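Uronate isomerase (Bacillus halodurans C-125, PDB 3HKA) catalyses the isomerisation of hexuronate sugars such as D-fructuronate in a zinc-containing active site, as a member of the amidohydrolase superfamily. Local coordinates at residues 27-32 against 138-143; 126-131 against 357-362. One frame throughout, in Å; residues are numbered along the deposited sequence.

Interaction 1. Residues 27-32 against 138-143. With ZN (zinc ion), chain F; FIX (D-fructuronic acid), chain D.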
ATOM      1  N   THR A  27      -4.841 -23.530 -10.919  1.00 23.18           N
ATOM      2  CA  THR A  27      -3.987 -24.388 -10.108  1.00 22.12           C
ATOM      3  C   THR A  27      -2.960 -25.008 -11.032  1.00 22.52           C
ATOM      4  O   THR A  27      -3.001 -24.823 -12.251  1.00 19.96           O
ATOM      5  CB  THR A  27      -4.755 -25.565  -9.464  1.00 22.26           C
ATOM      6  OG1 THR A  27      -4.941 -26.602 -10.441  1.00 21.85           O
ATOM      7  CG2 THR A  27      -6.110 -25.104  -8.944  1.00 21.77           C
ATOM      8  N   HIS A  28      -2.042 -25.752 -10.434  1.00 24.08           N
ATOM      9  CA  HIS A  28      -1.013 -26.451 -11.171  1.00 25.75           C
ATOM     10  C   HIS A  28      -1.167 -27.933 -10.842  1.00 26.51           C
ATOM     11  O   HIS A  28      -0.189 -28.656 -10.662  1.00 26.49           O
ATOM     12  CB  HIS A  28       0.361 -25.923 -10.766  1.00 26.01           C
ATOM     13  CG  HIS A  28       0.625 -24.533 -11.257  1.00 26.71           C
ATOM     14  ND1 HIS A  28       1.112 -24.270 -12.518  1.00 26.70           N
ATOM     15  CD2 HIS A  28       0.396 -23.327 -10.684  1.00 25.26           C
ATOM     16  CE1 HIS A  28       1.172 -22.964 -12.702  1.00 27.28           C
ATOM     17  NE2 HIS A  28       0.744 -22.369 -11.604  1.00 25.38           N
ATOM     18  N   LEU A  29      -2.424 -28.360 -10.746  1.00 25.89           N
ATOM     19  CA  LEU A  29      -2.753 -29.754 -10.469  1.00 26.83           C
ATOM     20  C   LEU A  29      -3.216 -30.369 -11.784  1.00 26.62           C
ATOM     21  O   LEU A  29      -3.575 -29.649 -12.716  1.00 26.31           O
ATOM     22  CB  LEU A  29      -3.884 -29.851  -9.442  1.00 27.25           C
ATOM     23  CG  LEU A  29      -3.663 -29.197  -8.079  1.00 27.29           C
ATOM     24  CD1 LEU A  29      -4.903 -29.406  -7.216  1.00 26.33           C
ATOM     25  CD2 LEU A  29      -2.432 -29.792  -7.413  1.00 26.83           C
ATOM     26  N   PHE A  30      -3.208 -31.695 -11.860  1.00 26.97           N
ATOM     27  CA  PHE A  30      -3.632 -32.394 -13.070  1.00 27.35           C
ATOM     28  C   PHE A  30      -4.551 -33.547 -12.704  1.00 29.35           C
ATOM     29  O   PHE A  30      -4.509 -34.048 -11.582  1.00 30.02           O
ATOM     30  CB  PHE A  30      -2.422 -32.955 -13.814  1.00 26.83           C
ATOM     31  CG  PHE A  30      -1.488 -31.909 -14.334  1.00 27.13           C
ATOM     32  CD1 PHE A  30      -1.673 -31.358 -15.598  1.00 26.16           C
ATOM     33  CD2 PHE A  30      -0.416 -31.476 -13.563  1.00 25.79           C
ATOM     34  CE1 PHE A  30      -0.800 -30.391 -16.088  1.00 26.91           C
ATOM     35  CE2 PHE A  30       0.464 -30.504 -14.045  1.00 26.40           C
ATOM     36  CZ  PHE A  30       0.268 -29.963 -15.313  1.00 25.84           C
ATOM     37  N   SER A  31      -5.377 -33.969 -13.653  1.00 31.21           N
ATOM     38  CA  SER A  31      -6.281 -35.083 -13.417  1.00 33.21           C
ATOM     39  C   SER A  31      -5.406 -36.301 -13.106  1.00 34.07           C
ATOM     40  O   SER A  31      -4.372 -36.504 -13.735  1.00 32.73           O
ATOM     41  CB  SER A  31      -7.131 -35.346 -14.659  1.00 33.53           C
ATOM     42  OG  SER A  31      -8.200 -36.231 -14.367  1.00 36.58           O
ATOM     43  N   PRO A  32      -5.814 -37.123 -12.127  1.00 36.10           N
ATOM     44  CA  PRO A  32      -5.079 -38.323 -11.711  1.00 37.72           C
ATOM     45  C   PRO A  32      -4.555 -39.199 -12.848  1.00 38.61           C
ATOM     46  O   PRO A  32      -3.443 -39.719 -12.773  1.00 39.36           O
ATOM     47  CB  PRO A  32      -6.096 -39.055 -10.840  1.00 37.94           C
ATOM     48  CG  PRO A  32      -6.843 -37.931 -10.209  1.00 39.25           C
ATOM     49  CD  PRO A  32      -7.075 -37.000 -11.377  1.00 36.83           C
ATOM     50  N   SER A 138     -15.200 -28.539  -5.797  1.00 31.34           N
ATOM     51  CA  SER A 138     -15.973 -29.310  -6.761  1.00 32.12           C
ATOM     52  C   SER A 138     -15.329 -29.329  -8.134  1.00 32.14           C
ATOM     53  O   SER A 138     -15.454 -30.307  -8.872  1.00 32.94           O
ATOM     54  CB  SER A 138     -17.382 -28.728  -6.896  1.00 34.31           C
ATOM     55  OG  SER A 138     -17.343 -27.450  -7.509  1.00 35.01           O
ATOM     56  N   ASP A 139     -14.641 -28.247  -8.478  1.00 29.52           N
ATOM     57  CA  ASP A 139     -14.008 -28.142  -9.782  1.00 27.94           C
ATOM     58  C   ASP A 139     -12.622 -27.523  -9.699  1.00 28.49           C
ATOM     59  O   ASP A 139     -12.399 -26.561  -8.959  1.00 26.07           O
ATOM     60  CB  ASP A 139     -14.898 -27.319 -10.709  1.00 29.25           C
ATOM     61  CG  ASP A 139     -16.180 -28.042 -11.071  1.00 29.73           C
ATOM     62  OD1 ASP A 139     -16.151 -28.867 -12.009  1.00 30.67           O
ATOM     63  OD2 ASP A 139     -17.208 -27.802 -10.408  1.00 30.45           O
ATOM     64  N   VAL A 140     -11.698 -28.091 -10.467  1.00 27.70           N
ATOM     65  CA  VAL A 140     -10.315 -27.630 -10.500  1.00 28.81           C
ATOM     66  C   VAL A 140      -9.903 -27.263 -11.921  1.00 27.63           C
ATOM     67  O   VAL A 140     -10.133 -28.030 -12.859  1.00 28.58           O
ATOM     68  CB  VAL A 140      -9.362 -28.732  -9.972  1.00 28.20           C
ATOM     69  CG1 VAL A 140      -7.912 -28.334 -10.190  1.00 30.43           C
ATOM     70  CG2 VAL A 140      -9.621 -28.966  -8.499  1.00 30.75           C
ATOM     71  N   VAL A 141      -9.311 -26.082 -12.083  1.00 25.85           N
ATOM     72  CA  VAL A 141      -8.850 -25.650 -13.393  1.00 23.77           C
ATOM     73  C   VAL A 141      -7.340 -25.862 -13.411  1.00 24.28           C
ATOM     74  O   VAL A 141      -6.624 -25.381 -12.530  1.00 23.28           O
ATOM     75  CB  VAL A 141      -9.165 -24.152 -13.662  1.00 24.96           C
ATOM     76  CG1 VAL A 141      -8.575 -23.733 -14.992  1.00 24.40           C
ATOM     77  CG2 VAL A 141     -10.673 -23.922 -13.663  1.00 23.30           C
ATOM     78  N   MET A 142      -6.865 -26.600 -14.408  1.00 23.77           N
ATOM     79  CA  MET A 142      -5.442 -26.899 -14.537  1.00 24.94           C
ATOM     80  C   MET A 142      -4.708 -25.849 -15.368  1.00 23.78           C
ATOM     81  O   MET A 142      -5.308 -24.937 -15.932  1.00 22.35           O
ATOM     82  CB  MET A 142      -5.241 -28.259 -15.230  1.00 25.56           C
ATOM     83  CG  MET A 142      -6.093 -29.408 -14.706  1.00 26.26           C
ATOM     84  SD  MET A 142      -5.774 -30.941 -15.637  1.00 27.71           S
ATOM     85  CE  MET A 142      -6.798 -30.681 -17.061  1.00 24.85           C
ATOM     86  N   THR A 143      -3.391 -25.998 -15.422  1.00 23.85           N
ATOM     87  CA  THR A 143      -2.539 -25.145 -16.231  1.00 24.26           C
ATOM     88  C   THR A 143      -1.949 -26.148 -17.213  1.00 25.44           C
ATOM     89  O   THR A 143      -1.056 -26.923 -16.866  1.00 25.97           O
ATOM     90  CB  THR A 143      -1.410 -24.508 -15.412  1.00 24.63           C
ATOM     91  OG1 THR A 143      -1.968 -23.604 -14.448  1.00 23.37           O
ATOM     92  CG2 THR A 143      -0.457 -23.750 -16.332  1.00 23.41           C
TER
HETATM   93 ZN    ZN F 430       0.089 -20.395 -11.126  1.00 26.21          ZN
HETATM   94  O1A FIX D 428       0.965 -19.813 -12.948  1.00 24.51           O
HETATM   95  C1  FIX D 428       2.064 -19.227 -12.793  1.00 26.44           C
HETATM   96  O1B FIX D 428       2.803 -18.816 -13.706  1.00 26.14           O
HETATM   97  C2  FIX D 428       2.546 -18.991 -11.347  1.00 30.28           C
HETATM   98  O2  FIX D 428       1.423 -19.055 -10.460  1.00 28.87           O
HETATM   99  C3  FIX D 428       3.623 -20.037 -10.963  1.00 32.56           C
HETATM  100  O3  FIX D 428       4.711 -19.946 -11.907  1.00 34.06           O
HETATM  101  C4  FIX D 428       4.255 -19.892  -9.547  1.00 34.60           C
HETATM  102  O4  FIX D 428       5.439 -20.705  -9.441  1.00 36.72           O
HETATM  103  C5  FIX D 428       3.284 -20.294  -8.401  1.00 37.68           C
HETATM  104  O5  FIX D 428       2.476 -21.218  -8.544  1.00 39.85           O
HETATM  105  C6  FIX D 428       3.323 -19.544  -7.075  1.00 36.39           C
HETATM  106  O6  FIX D 428       2.082 -19.640  -6.385  1.00 38.43           O
HETATM  107  O   HOH W   1      -1.727 -27.948 -13.916  1.00 22.54           O

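Interaction 2. Residues 126-131 against 357-362. With FIX (D-fructuronic acid), chain D.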
ATOM      1  N   GLU A 126      -7.383 -42.011  -5.094  1.00 42.98           N
ATOM      2  CA  GLU A 126      -7.917 -42.071  -3.744  1.00 42.36           C
ATOM      3  C   GLU A 126      -7.679 -40.778  -2.973  1.00 40.81           C
ATOM      4  O   GLU A 126      -8.589 -40.247  -2.332  1.00 39.80           O
ATOM      5  CB  GLU A 126      -7.284 -43.247  -3.001  1.00 45.08           C
ATOM      6  CG  GLU A 126      -7.652 -43.334  -1.535  1.00 48.32           C
ATOM      7  CD  GLU A 126      -7.110 -44.590  -0.882  1.00 51.01           C
ATOM      8  OE1 GLU A 126      -7.259 -44.722   0.351  1.00 52.73           O
ATOM      9  OE2 GLU A 126      -6.543 -45.444  -1.604  1.00 50.78           O
ATOM     10  N   GLN A 127      -6.450 -40.277  -3.031  1.00 38.61           N
ATOM     11  CA  GLN A 127      -6.104 -39.049  -2.334  1.00 37.94           C
ATOM     12  C   GLN A 127      -6.890 -37.884  -2.928  1.00 36.46           C
ATOM     13  O   GLN A 127      -7.341 -36.996  -2.207  1.00 36.07           O
ATOM     14  CB  GLN A 127      -4.603 -38.777  -2.447  1.00 38.85           C
ATOM     15  CG  GLN A 127      -4.127 -37.624  -1.580  1.00 40.65           C
ATOM     16  CD  GLN A 127      -4.176 -37.954  -0.102  1.00 41.33           C
ATOM     17  OE1 GLN A 127      -5.114 -38.592   0.369  1.00 43.35           O
ATOM     18  NE2 GLN A 127      -3.168 -37.508   0.641  1.00 41.31           N
ATOM     19  N   VAL A 128      -7.058 -37.902  -4.247  1.00 35.45           N
ATOM     20  CA  VAL A 128      -7.799 -36.855  -4.933  1.00 35.03           C
ATOM     21  C   VAL A 128      -9.220 -36.774  -4.389  1.00 35.32           C
ATOM     22  O   VAL A 128      -9.702 -35.685  -4.063  1.00 32.62           O
ATOM     23  CB  VAL A 128      -7.837 -37.106  -6.461  1.00 33.95           C
ATOM     24  CG1 VAL A 128      -8.823 -36.164  -7.126  1.00 33.83           C
ATOM     25  CG2 VAL A 128      -6.452 -36.894  -7.047  1.00 33.20           C
ATOM     26  N   ASP A 129      -9.888 -37.921  -4.277  1.00 34.22           N
ATOM     27  CA  ASP A 129     -11.250 -37.931  -3.753  1.00 34.58           C
ATOM     28  C   ASP A 129     -11.281 -37.334  -2.349  1.00 33.61           C
ATOM     29  O   ASP A 129     -12.076 -36.440  -2.063  1.00 32.60           O
ATOM     30  CB  ASP A 129     -11.823 -39.354  -3.691  1.00 35.42           C
ATOM     31  CG  ASP A 129     -11.922 -40.011  -5.051  1.00 38.34           C
ATOM     32  OD1 ASP A 129     -12.245 -39.314  -6.036  1.00 37.04           O
ATOM     33  OD2 ASP A 129     -11.690 -41.236  -5.130  1.00 41.17           O
ATOM     34  N   THR A 130     -10.412 -37.834  -1.477  1.00 32.84           N
ATOM     35  CA  THR A 130     -10.364 -37.356  -0.103  1.00 33.81           C
ATOM     36  C   THR A 130     -10.077 -35.855   0.000  1.00 34.60           C
ATOM     37  O   THR A 130     -10.810 -35.122   0.670  1.00 34.09           O
ATOM     38  CB  THR A 130      -9.311 -38.138   0.716  1.00 34.30           C
ATOM     39  OG1 THR A 130      -9.719 -39.509   0.832  1.00 36.44           O
ATOM     40  CG2 THR A 130      -9.162 -37.541   2.111  1.00 33.48           C
ATOM     41  N   VAL A 131      -9.019 -35.395  -0.661  1.00 33.36           N
ATOM     42  CA  VAL A 131      -8.670 -33.980  -0.608  1.00 32.36           C
ATOM     43  C   VAL A 131      -9.802 -33.090  -1.123  1.00 31.80           C
ATOM     44  O   VAL A 131     -10.176 -32.117  -0.468  1.00 30.61           O
ATOM     45  CB  VAL A 131      -7.393 -33.687  -1.416  1.00 31.38           C
ATOM     46  CG1 VAL A 131      -7.118 -32.187  -1.427  1.00 30.14           C
ATOM     47  CG2 VAL A 131      -6.219 -34.426  -0.803  1.00 31.23           C
ATOM     48  N   ARG A 357       0.128 -26.560  -6.296  1.00 24.36           N
ATOM     49  CA  ARG A 357       1.099 -27.313  -7.078  1.00 26.80           C
ATOM     50  C   ARG A 357       1.121 -28.732  -6.518  1.00 26.56           C
ATOM     51  O   ARG A 357       1.467 -29.685  -7.216  1.00 24.98           O
ATOM     52  CB  ARG A 357       2.486 -26.680  -6.961  1.00 28.80           C
ATOM     53  CG  ARG A 357       2.724 -25.542  -7.940  1.00 31.38           C
ATOM     54  CD  ARG A 357       4.074 -24.875  -7.702  1.00 34.30           C
ATOM     55  NE  ARG A 357       4.415 -23.936  -8.770  1.00 35.03           N
ATOM     56  CZ  ARG A 357       4.759 -24.299 -10.001  1.00 36.79           C
ATOM     57  NH1 ARG A 357       4.810 -25.585 -10.324  1.00 37.54           N
ATOM     58  NH2 ARG A 357       5.056 -23.380 -10.910  1.00 36.32           N
ATOM     59  N   VAL A 358       0.748 -28.854  -5.248  1.00 27.92           N
ATOM     60  CA  VAL A 358       0.685 -30.143  -4.571  1.00 26.85           C
ATOM     61  C   VAL A 358      -0.770 -30.348  -4.148  1.00 28.93           C
ATOM     62  O   VAL A 358      -1.353 -29.495  -3.472  1.00 28.65           O
ATOM     63  CB  VAL A 358       1.598 -30.174  -3.323  1.00 27.97           C
ATOM     64  CG1 VAL A 358       1.566 -31.561  -2.690  1.00 26.38           C
ATOM     65  CG2 VAL A 358       3.025 -29.797  -3.709  1.00 24.79           C
ATOM     66  N   LEU A 359      -1.346 -31.473  -4.561  1.00 27.20           N
ATOM     67  CA  LEU A 359      -2.739 -31.807  -4.268  1.00 27.46           C
ATOM     68  C   LEU A 359      -3.290 -31.394  -2.902  1.00 27.34           C
ATOM     69  O   LEU A 359      -4.325 -30.734  -2.825  1.00 26.48           O
ATOM     70  CB  LEU A 359      -2.957 -33.310  -4.453  1.00 27.57           C
ATOM     71  CG  LEU A 359      -4.372 -33.813  -4.161  1.00 28.94           C
ATOM     72  CD1 LEU A 359      -5.354 -33.175  -5.135  1.00 27.19           C
ATOM     73  CD2 LEU A 359      -4.412 -35.337  -4.282  1.00 27.41           C
ATOM     74  N   GLU A 360      -2.619 -31.792  -1.826  1.00 27.69           N
ATOM     75  CA  GLU A 360      -3.096 -31.465  -0.483  1.00 28.73           C
ATOM     76  C   GLU A 360      -3.248 -29.971  -0.190  1.00 28.33           C
ATOM     77  O   GLU A 360      -4.030 -29.585   0.682  1.00 27.95           O
ATOM     78  CB  GLU A 360      -2.177 -32.074   0.582  1.00 29.50           C
ATOM     79  CG  GLU A 360      -2.243 -33.591   0.734  1.00 31.91           C
ATOM     80  CD  GLU A 360      -1.559 -34.338  -0.398  1.00 33.00           C
ATOM     81  OE1 GLU A 360      -0.694 -33.745  -1.078  1.00 31.19           O
ATOM     82  OE2 GLU A 360      -1.875 -35.532  -0.593  1.00 34.20           O
ATOM     83  N   GLN A 361      -2.510 -29.130  -0.910  1.00 27.93           N
ATOM     84  CA  GLN A 361      -2.576 -27.687  -0.668  1.00 27.25           C
ATOM     85  C   GLN A 361      -3.986 -27.117  -0.764  1.00 27.65           C
ATOM     86  O   GLN A 361      -4.301 -26.118  -0.113  1.00 25.91           O
ATOM     87  CB  GLN A 361      -1.641 -26.947  -1.625  1.00 26.08           C
ATOM     88  CG  GLN A 361      -0.183 -27.317  -1.413  1.00 25.56           C
ATOM     89  CD  GLN A 361       0.743 -26.679  -2.428  1.00 25.95           C
ATOM     90  OE1 GLN A 361       0.370 -26.481  -3.583  1.00 25.09           O
ATOM     91  NE2 GLN A 361       1.969 -26.379  -2.007  1.00 26.21           N
ATOM     92  N   LEU A 362      -4.835 -27.750  -1.567  1.00 26.31           N
ATOM     93  CA  LEU A 362      -6.208 -27.284  -1.709  1.00 27.08           C
ATOM     94  C   LEU A 362      -6.828 -27.098  -0.330  1.00 28.03           C
ATOM     95  O   LEU A 362      -7.621 -26.178  -0.109  1.00 27.90           O
ATOM     96  CB  LEU A 362      -7.028 -28.286  -2.523  1.00 26.42           C
ATOM     97  CG  LEU A 362      -6.598 -28.441  -3.981  1.00 25.30           C
ATOM     98  CD1 LEU A 362      -7.454 -29.498  -4.674  1.00 23.12           C
ATOM     99  CD2 LEU A 362      -6.729 -27.097  -4.685  1.00 25.08           C
TER
HETATM  100  O1A FIX D 428       0.965 -19.813 -12.948  1.00 24.51           O
HETATM  101  C1  FIX D 428       2.064 -19.227 -12.793  1.00 26.44           C
HETATM  102  O1B FIX D 428       2.803 -18.816 -13.706  1.00 26.14           O
HETATM  103  C2  FIX D 428       2.546 -18.991 -11.347  1.00 30.28           C
HETATM  104  O2  FIX D 428       1.423 -19.055 -10.460  1.00 28.87           O
HETATM  105  C3  FIX D 428       3.623 -20.037 -10.963  1.00 32.56           C
HETATM  106  O3  FIX D 428       4.711 -19.946 -11.907  1.00 34.06           O
HETATM  107  C4  FIX D 428       4.255 -19.892  -9.547  1.00 34.60           C
HETATM  108  O4  FIX D 428       5.439 -20.705  -9.441  1.00 36.72           O
HETATM  109  C5  FIX D 428       3.284 -20.294  -8.401  1.00 37.68           C
HETATM  110  O5  FIX D 428       2.476 -21.218  -8.544  1.00 39.85           O
HETATM  111  C6  FIX D 428       3.323 -19.544  -7.075  1.00 36.39           C
HETATM  112  O6  FIX D 428       2.082 -19.640  -6.385  1.00 38.43           O

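Interaction 1. Residues 27-32 against 138-143
Thr27 and His28 pass Met142 and Thr143 with CA separations of 5.3 Å (Thr27 to Met142) and 5.4 Å (His28 to Thr143), the two segments running 103° apart end to end. Thr27 is the middle residue of the His-X-His motif that follows the first strand of an amidohydrolase barrel, here strand 22-24, and it meets the end of the neighbouring parallel strand 137-141. Its OG1 lies between backbone N and carbonyl carbon (chi1 80°). From there it donates to Val141 O at 2.9 Å, from above the carbonyl plane, while accepting from Leu29 N in an ST turn; the Thr27 N to Val141 O bond is weak. Val140 CG1 also presses against this hydroxyl. Thr143 answers from the other segment: its OG1 donates to Thr27 O at 2.7 Å and sits 3.6 Å above one face of the His28 ring, toward the rim. NE2 of His28 binds zinc at 2.1 Å, and the metal is also held by His26, Asp355 and two oxygens of D-fructuronate. Farther along, Met142 bends at chi3 to bring SD alongside Phe30, an oblique Met-aromatic contact with SD 5.2 Å from the ring centroid. A water over one face of the Phe30 ring, offset toward its rim, donates to Leu29 O and accepts from Thr143 N at 3.0 Å.

Interaction 2. Residues 126-131 against 357-362
Val131 and Leu359 bury the largest areas here, their branched ends meeting obliquely where helix 124-134 lies against the turn ahead of helix 361-386. Val131 CG2 rests 3.9 Å from Leu359 CG, whereas the other branch of the valine, CG1, reaches past it to Leu359 O at 3.4 Å and on to Leu362 CB. In Leu359, CG anti to the backbone N (chi1 179°) sends the side chain toward the helix, where CD2 lies 3.6 Å from Gln127 CG and 3.8 Å from Val128 CG2. The leucine stands in a type I turn, Val358 to Gln361, in the loop after the zinc ligand Asp355, which corresponds to the metal-binding aspartate that follows the last barrel strand in amidohydrolases; helix 124-134 precedes barrel strand 137-141. Gln361 OE1 braces the approach to this turn by accepting from both Arg357 N and Val358 N, and Arg357 NH2 in turn bonds D-fructuronate O4 at 3.1 Å. Beside the apolar patch, Glu360 folds back at chi2 and offers the anti lone pair of OE2 to Gln127 NE2 at 2.7 Å, with an angle of 149° at the hydrogen and the amide and carboxylate planes turned 60° apart. Replacing Gln127 with an alanine would probably leave the buried Glu360 OE2 without this donor and open a gap next to Leu359 CD2. The second carboxylate oxygen, Glu360 OE1, accepts from Asp41 N, so the two bonds together fix the rotation of the group.

Interactions 1 and 2 lie side by side, their centres about 10 Å apart, and their segments alternate along the chain: helix 124-134 leads directly into strand 137-141. Residues 27-32 join the two contacts, touching both segments of interaction 2. Leu29 packs on the 357-362 segment, with CD1 3.6 Å from Leu362 CD1, and Pro32 CG meets Val128 CG2 of the helix at 3.4 Å. Nearer the substrate, His28 CB touches Arg357 CG at 3.7 Å. These two neighbours treat D-fructuronate differently: interaction 1 reaches it through the zinc, near O1A and O2, whereas interaction 2 brings the guanidinium of Arg357 to O4 and, more weakly, to the O5 carbonyl. Tyr50, Arg170, Trp325 and His49 also bond the ligand.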